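Local coordinates for protein N-acetylneuraminic acid (Sialic acid) synthetase (Leptospira borgpetersenii serovar Hardjo-bovis, PDB 6NCS) that probably condenses an N-acylmannosamine (6-phosphate) with phosphoenolpyruvate to make sialic acid or its 9-phosphate, and binds manganese in a TIM-barrel domain, at residues 42-45 against 46-49; 152-156 against 157-161; 212-215 against 216-220. All coordinates share one frame; numbering follows the deposited sequence.

Interaction 1 of 3, residues 42-45 against 46-49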
loop_
_atom_site.group_PDB
_atom_site.type_symbol
_atom_site.label_atom_id
_atom_site.label_comp_id
_atom_site.label_asym_id
_atom_site.label_seq_id
_atom_site.Cartn_x
_atom_site.Cartn_y
_atom_site.Cartn_z
ATOM N N LEU A 42 -26.156 -7.494 -24.562
ATOM C CA LEU A 42 -25.032 -6.694 -24.096
ATOM C C LEU A 42 -24.454 -7.271 -22.814
ATOM O O LEU A 42 -23.228 -7.323 -22.644
ATOM C CB LEU A 42 -25.468 -5.240 -23.898
ATOM C CG LEU A 42 -24.382 -4.260 -23.455
ATOM C CD1 LEU A 42 -23.160 -4.344 -24.370
ATOM C CD2 LEU A 42 -24.942 -2.829 -23.443
ATOM N N ALA A 43 -25.321 -7.723 -21.904
ATOM C CA ALA A 43 -24.840 -8.357 -20.681
ATOM C C ALA A 43 -24.038 -9.615 -20.991
ATOM O O ALA A 43 -23.020 -9.878 -20.348
ATOM C CB ALA A 43 -26.018 -8.683 -19.757
ATOM N N LEU A 44 -24.484 -10.407 -21.975
ATOM C CA LEU A 44 -23.727 -11.590 -22.374
ATOM C C LEU A 44 -22.368 -11.204 -22.943
ATOM O O LEU A 44 -21.351 -11.847 -22.644
ATOM C CB LEU A 44 -24.532 -12.406 -23.394
ATOM C CG LEU A 44 -25.775 -13.092 -22.840
ATOM C CD1 LEU A 44 -26.661 -13.623 -23.971
ATOM C CD2 LEU A 44 -25.391 -14.220 -21.905
ATOM N N ARG A 45 -22.332 -10.145 -23.757
ATOM C CA ARG A 45 -21.065 -9.638 -24.272
ATOM C C ARG A 45 -20.157 -9.174 -23.143
ATOM O O ARG A 45 -18.935 -9.361 -23.200
ATOM C CB ARG A 45 -21.321 -8.488 -25.250
ATOM C CG ARG A 45 -20.064 -7.794 -25.724
ATOM C CD ARG A 45 -20.384 -6.647 -26.669
ATOM N NE ARG A 45 -19.188 -5.878 -26.988
ATOM C CZ ARG A 45 -19.202 -4.654 -27.495
ATOM N NH1 ARG A 45 -20.362 -4.050 -27.742
ATOM N NH2 ARG A 45 -18.058 -4.035 -27.753
ATOM N N MET A 46 -20.736 -8.564 -22.107
ATOM C CA MET A 46 -19.925 -8.121 -20.976
ATOM C C MET A 46 -19.254 -9.308 -20.298
ATOM O O MET A 46 -18.080 -9.230 -19.905
ATOM C CB MET A 46 -20.793 -7.335 -19.990
ATOM C CG MET A 46 -21.312 -6.017 -20.559
ATOM S SD MET A 46 -22.404 -5.146 -19.401
ATOM C CE MET A 46 -21.197 -4.441 -18.260
ATOM N N ILE A 47 -19.977 -10.427 -20.186
ATOM C CA ILE A 47 -19.394 -11.637 -19.608
ATOM C C ILE A 47 -18.225 -12.119 -20.458
ATOM O O ILE A 47 -17.141 -12.415 -19.939
ATOM C CB ILE A 47 -20.454 -12.740 -19.474
ATOM C CG1 ILE A 47 -21.550 -12.359 -18.477
ATOM C CG2 ILE A 47 -19.788 -14.048 -19.064
ATOM C CD1 ILE A 47 -22.740 -13.335 -18.511
ATOM N N ASP A 48 -18.445 -12.249 -21.772
ATOM C CA ASP A 48 -17.382 -12.710 -22.667
ATOM C C ASP A 48 -16.115 -11.885 -22.500
ATOM O O ASP A 48 -15.012 -12.432 -22.361
ATOM C CB ASP A 48 -17.834 -12.635 -24.129
ATOM C CG ASP A 48 -19.006 -13.543 -24.446
ATOM O OD1 ASP A 48 -19.355 -14.419 -23.630
ATOM O OD2 ASP A 48 -19.581 -13.368 -25.542
ATOM N N GLU A 49 -16.248 -10.554 -22.517
ATOM C CA GLU A 49 -15.056 -9.722 -22.521
ATOM C C GLU A 49 -14.427 -9.611 -21.135
ATOM O O GLU A 49 -13.209 -9.402 -21.028
ATOM C CB GLU A 49 -15.395 -8.350 -23.112
ATOM C CG GLU A 49 -15.904 -8.501 -24.544
ATOM C CD GLU A 49 -15.889 -7.219 -25.354
ATOM O OE1 GLU A 49 -15.124 -6.295 -25.017
ATOM O OE2 GLU A 49 -16.643 -7.143 -26.349
HETATM O O HOH W 1 -15.524 -3.980 -25.972
HETATM O O HOH W 2 -15.821 -6.249 -28.820
#
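The guanidinium of R45 and the carboxylate of E49, one helical turn apart, meet at the guanidinium edge, with the carboxylate turned 47° to it. OE2 of E49 sits at that edge, in the guanidinium plane, and takes the N-H of NE in a salt bridge of 2.9 Å between R45 NE and E49 OE2. The bond is almost straight at the hydrogen (176°), yet from the carboxylate side NE arrives well above the plane. R45 is extended from CG to NE, with CG turned away from its own backbone N (chi1 174°), which carries NE forward along the helix surface. Two waters each donate to one oxygen of E49 and accept a weak bond from NH2 of R45.

Beneath lies regular helix 40-52: the backbone bond from M46 N to L42 O measures 2.8 Å. On the buried side CG1 of I47 lies 3.4 Å from A43 O, while CD2 of L44 and CD1 of I47 are 4.4 Å apart. A43 and I47 pack on strand 57-62, and OD1 of D48 forms a salt bridge with R95 of helix 86-98. Chemically, one direct ion pair, backed by two waters weakly bound to R45, probably offsets the charges of R45 and E49 at a solvent-exposed helix face.

Interaction 2 of 3, residues 152-156 against 157-161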
loop_
_atom_site.group_PDB
_atom_site.type_symbol
_atom_site.label_atom_id
_atom_site.label_comp_id
_atom_site.label_asym_id
_atom_site.label_seq_id
_atom_site.Cartn_x
_atom_site.Cartn_y
_atom_site.Cartn_z
ATOM N N GLY A 152 -19.409 1.313 2.419
ATOM C CA GLY A 152 -19.659 2.709 2.116
ATOM C C GLY A 152 -20.772 3.228 3.007
ATOM O O GLY A 152 -21.674 2.461 3.351
ATOM N N THR A 153 -20.693 4.496 3.428
ATOM C CA THR A 153 -21.604 5.227 4.315
ATOM C C THR A 153 -21.443 4.881 5.802
ATOM O O THR A 153 -22.015 5.589 6.638
ATOM C CB THR A 153 -23.098 5.042 3.969
ATOM O OG1 THR A 153 -23.536 3.749 4.415
ATOM C CG2 THR A 153 -23.343 5.172 2.476
ATOM N N ALA A 154 -20.709 3.830 6.173
ATOM C CA ALA A 154 -20.859 3.233 7.499
ATOM C C ALA A 154 -19.784 3.676 8.491
ATOM O O ALA A 154 -18.600 3.777 8.155
ATOM C CB ALA A 154 -20.859 1.705 7.399
ATOM N N SER A 155 -20.214 3.917 9.727
ATOM C CA SER A 155 -19.334 4.164 10.857
ATOM C C SER A 155 -18.848 2.839 11.447
ATOM O O SER A 155 -19.325 1.759 11.093
ATOM C CB SER A 155 -20.066 4.960 11.927
ATOM O OG SER A 155 -21.120 4.164 12.427
ATOM N N ALA A 156 -17.902 2.929 12.385
ATOM C CA ALA A 156 -17.340 1.710 12.957
ATOM C C ALA A 156 -18.407 0.904 13.681
ATOM O O ALA A 156 -18.428 -0.333 13.601
ATOM C CB ALA A 156 -16.184 2.051 13.902
ATOM N N SER A 157 -19.310 1.588 14.387
ATOM C CA SER A 157 -20.376 0.881 15.089
ATOM C C SER A 157 -21.337 0.217 14.112
ATOM O O SER A 157 -21.825 -0.889 14.369
ATOM C CB SER A 157 -21.125 1.841 16.018
ATOM O OG SER A 157 -21.716 2.908 15.294
ATOM N N GLU A 158 -21.632 0.880 12.993
ATOM C CA GLU A 158 -22.536 0.291 12.012
ATOM C C GLU A 158 -21.913 -0.943 11.375
ATOM O O GLU A 158 -22.608 -1.931 11.100
ATOM C CB GLU A 158 -22.905 1.332 10.955
ATOM C CG GLU A 158 -23.887 2.370 11.477
ATOM C CD GLU A 158 -24.012 3.602 10.603
ATOM O OE1 GLU A 158 -23.206 3.765 9.665
ATOM O OE2 GLU A 158 -24.920 4.420 10.864
ATOM N N ILE A 159 -20.601 -0.896 11.133
ATOM C CA ILE A 159 -19.880 -2.052 10.596
ATOM C C ILE A 159 -19.924 -3.214 11.583
ATOM O O ILE A 159 -20.180 -4.363 11.206
ATOM C CB ILE A 159 -18.431 -1.658 10.264
ATOM C CG1 ILE A 159 -18.409 -0.681 9.081
ATOM C CG2 ILE A 159 -17.575 -2.896 9.993
ATOM C CD1 ILE A 159 -17.024 -0.070 8.825
ATOM N N GLU A 160 -19.654 -2.933 12.860
ATOM C CA GLU A 160 -19.648 -3.992 13.865
ATOM C C GLU A 160 -21.014 -4.661 13.970
ATOM O O GLU A 160 -21.104 -5.891 14.095
ATOM C CB GLU A 160 -19.214 -3.422 15.220
ATOM C CG GLU A 160 -18.959 -4.483 16.290
ATOM C CD GLU A 160 -17.778 -5.389 15.966
ATOM O OE1 GLU A 160 -16.861 -4.949 15.243
ATOM O OE2 GLU A 160 -17.768 -6.547 16.434
ATOM N N THR A 161 -22.092 -3.869 13.921
ATOM C CA THR A 161 -23.432 -4.450 13.963
ATOM C C THR A 161 -23.665 -5.364 12.768
ATOM O O THR A 161 -24.186 -6.473 12.920
ATOM C CB THR A 161 -24.482 -3.340 14.020
ATOM O OG1 THR A 161 -24.336 -2.628 15.254
ATOM C CG2 THR A 161 -25.895 -3.912 13.944
HETATM O O HOH W 3 -23.047 6.689 8.892
#
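S157, in the first turn of helix 156-168, meets S155 through their hydroxyls: S155 OG and S157 OG are 3.2 Å apart, a weak hydrogen bond in which either may donate. Both hydroxyls sit between the backbone N and carbonyl carbon of their own residue (chi1 65° and 60°), which brings the two oxygens together across A156.

E158 reaches back over the start of the helix. Its extended chain carries OE1 to the N-H of S155, with S155 N to E158 OE1 at 3.0 Å and 163° at the hydrogen; the amide comes from above the carboxylate plane. CG of E158 passes 3.4 Å from S155 OG. The same OE1 receives a water that also donates to T153 O, 2.7 Å from that water, and forms a salt bridge with R284 of the second subunit, so several donors converge on one oxygen and probably help to keep it ionised.

I159 is buried. Its N-H binds S155 O, the first backbone bond of the helix, and CG1 of I159 lies 3.3 Å from that same S155 O. Across the turn the methyl of A154 touches the chain, CB to I159 CG1 being 3.8 Å. E160 N then continues the helical pattern by bonding A156 O, while the E160 carboxylate is held by Y201.

S155 is the N-cap, and the side-chain bond from E158 back to its amide supplies one half of a capping box. This local structure begins the helix that follows strand 146-150 in the TIM barrel, at a place where the second subunit meets the loop.

Interaction 3 of 3, residues 212-215 against 216-220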
loop_
_atom_site.group_PDB
_atom_site.type_symbol
_atom_site.label_atom_id
_atom_site.label_comp_id
_atom_site.label_asym_id
_atom_site.label_seq_id
_atom_site.Cartn_x
_atom_site.Cartn_y
_atom_site.Cartn_z
ATOM N N LYS A 212 -12.817 7.177 -11.238
ATOM C CA LYS A 212 -12.804 7.206 -12.694
ATOM C C LYS A 212 -11.564 6.541 -13.297
ATOM O O LYS A 212 -11.260 6.773 -14.470
ATOM C CB LYS A 212 -12.916 8.651 -13.192
ATOM C CG LYS A 212 -14.274 9.295 -12.917
ATOM C CD LYS A 212 -14.430 10.635 -13.637
ATOM C CE LYS A 212 -13.518 11.699 -13.038
ATOM N NZ LYS A 212 -13.879 13.084 -13.479
ATOM N N GLY A 213 -10.847 5.723 -12.538
ATOM C CA GLY A 213 -9.722 5.026 -13.120
ATOM C C GLY A 213 -9.409 3.744 -12.383
ATOM O O GLY A 213 -10.196 3.270 -11.559
ATOM N N ILE A 214 -8.233 3.181 -12.679
ATOM C CA ILE A 214 -7.781 1.998 -11.956
ATOM C C ILE A 214 -6.609 2.286 -11.036
ATOM O O ILE A 214 -6.179 1.379 -10.315
ATOM C CB ILE A 214 -7.437 0.828 -12.900
ATOM C CG1 ILE A 214 -6.270 1.176 -13.825
ATOM C CG2 ILE A 214 -8.664 0.372 -13.670
ATOM C CD1 ILE A 214 -5.702 -0.052 -14.534
ATOM N N GLU A 215 -6.093 3.515 -11.010
ATOM C CA GLU A 215 -4.961 3.788 -10.130
ATOM C C GLU A 215 -5.334 3.582 -8.671
ATOM O O GLU A 215 -4.563 2.994 -7.910
ATOM C CB GLU A 215 -4.428 5.200 -10.332
ATOM C CG GLU A 215 -3.159 5.438 -9.501
ATOM C CD GLU A 215 -2.683 6.873 -9.502
ATOM O OE1 GLU A 215 -3.518 7.789 -9.398
ATOM O OE2 GLU A 215 -1.456 7.077 -9.600
ATOM N N ILE A 216 -6.501 4.077 -8.249
ATOM C CA ILE A 216 -6.884 3.942 -6.843
ATOM C C ILE A 216 -7.067 2.480 -6.440
ATOM O O ILE A 216 -6.512 2.074 -5.406
ATOM C CB ILE A 216 -8.106 4.820 -6.535
ATOM C CG1 ILE A 216 -7.742 6.294 -6.718
ATOM C CG2 ILE A 216 -8.559 4.590 -5.106
ATOM C CD1 ILE A 216 -8.898 7.276 -6.577
ATOM N N PRO A 217 -7.778 1.635 -7.201
ATOM C CA PRO A 217 -7.796 0.205 -6.834
ATOM C C PRO A 217 -6.411 -0.455 -6.808
ATOM O O PRO A 217 -6.168 -1.325 -5.962
ATOM C CB PRO A 217 -8.721 -0.427 -7.893
ATOM C CG PRO A 217 -9.038 0.624 -8.885
ATOM C CD PRO A 217 -8.770 1.959 -8.241
ATOM N N LEU A 218 -5.488 -0.065 -7.683
ATOM C CA LEU A 218 -4.136 -0.623 -7.604
ATOM C C LEU A 218 -3.432 -0.176 -6.328
ATOM O O LEU A 218 -2.752 -0.978 -5.669
ATOM C CB LEU A 218 -3.321 -0.213 -8.834
ATOM C CG LEU A 218 -3.869 -0.874 -10.115
ATOM C CD1 LEU A 218 -3.156 -0.327 -11.325
ATOM C CD2 LEU A 218 -3.657 -2.380 -10.019
ATOM N N LEU A 219 -3.555 1.108 -5.979
ATOM C CA LEU A 219 -3.033 1.552 -4.693
ATOM C C LEU A 219 -3.701 0.802 -3.548
ATOM O O LEU A 219 -3.055 0.511 -2.534
ATOM C CB LEU A 219 -3.213 3.068 -4.534
ATOM C CG LEU A 219 -2.334 3.918 -5.462
ATOM C CD1 LEU A 219 -2.729 5.373 -5.421
ATOM C CD2 LEU A 219 -0.868 3.741 -5.082
ATOM N N ALA A 220 -4.978 0.442 -3.705
ATOM C CA ALA A 220 -5.650 -0.303 -2.644
ATOM C C ALA A 220 -5.034 -1.679 -2.462
ATOM O O ALA A 220 -4.879 -2.147 -1.327
ATOM C CB ALA A 220 -7.152 -0.418 -2.938
#
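I214 O lies tightly against the ring of P217 and the branch of L218. P217 CG is 3.3 Å from I214 O, and the ring also approaches the side chain, with I214 CB to P217 CG at 4.3 Å. The same carbonyl accepts the N-H of L218, at 3.1 Å from I214 O to L218 N, while L218 CG stands 3.2 Å from that oxygen. E215 O repeats the pattern one residue on, with L219 N at 2.9 Å and a nearly straight N-H (170°).

Farther from the backbone the fit is looser. I214 and L218 run alongside each other in the same direction and touch most closely through CD1 of each, 4.1 Å apart; CG1 of I214, set between its backbone N and carbonyl carbon (chi1 63°), carries CD1 to this place beside L218. E215 and L219 also run side by side, E215 CG being 4.1 Å from L219 CD1. Beyond that apolar stem, OE2 of E215 forms a salt bridge with R261 of the second subunit and also bonds a tartrate probably carried over from crystallisation.

The turn opens helix 215-222 after strand 205-209. I216 and P217 pack inward on strand 205-209, P217 also reaches strand 227-231, L218 leans on helix 249-266, and L219 meets I265 of the second subunit.

From the N terminus, the three contacts follow in series, none enclosing or crossing another. Interaction 1 closes a turn within helix 40-52, which connects strands 27-33 and 57-62. Interaction 2 forms the turn leading from strand 146-150 into helix 156-168, and interaction 3 the corresponding turn from strand 205-209 into helix 215-222. All three thus belong to strand-and-helix units around the parallel barrel. Interactions 1 and 2 lie on opposite sides of the chain's centre, their centres 34 Å apart; interaction 3 is 23 Å from each, centre to centre. Interactions 2 and 3 both touch the second subunit, whereas 42-49 meets no other chain of the assembly.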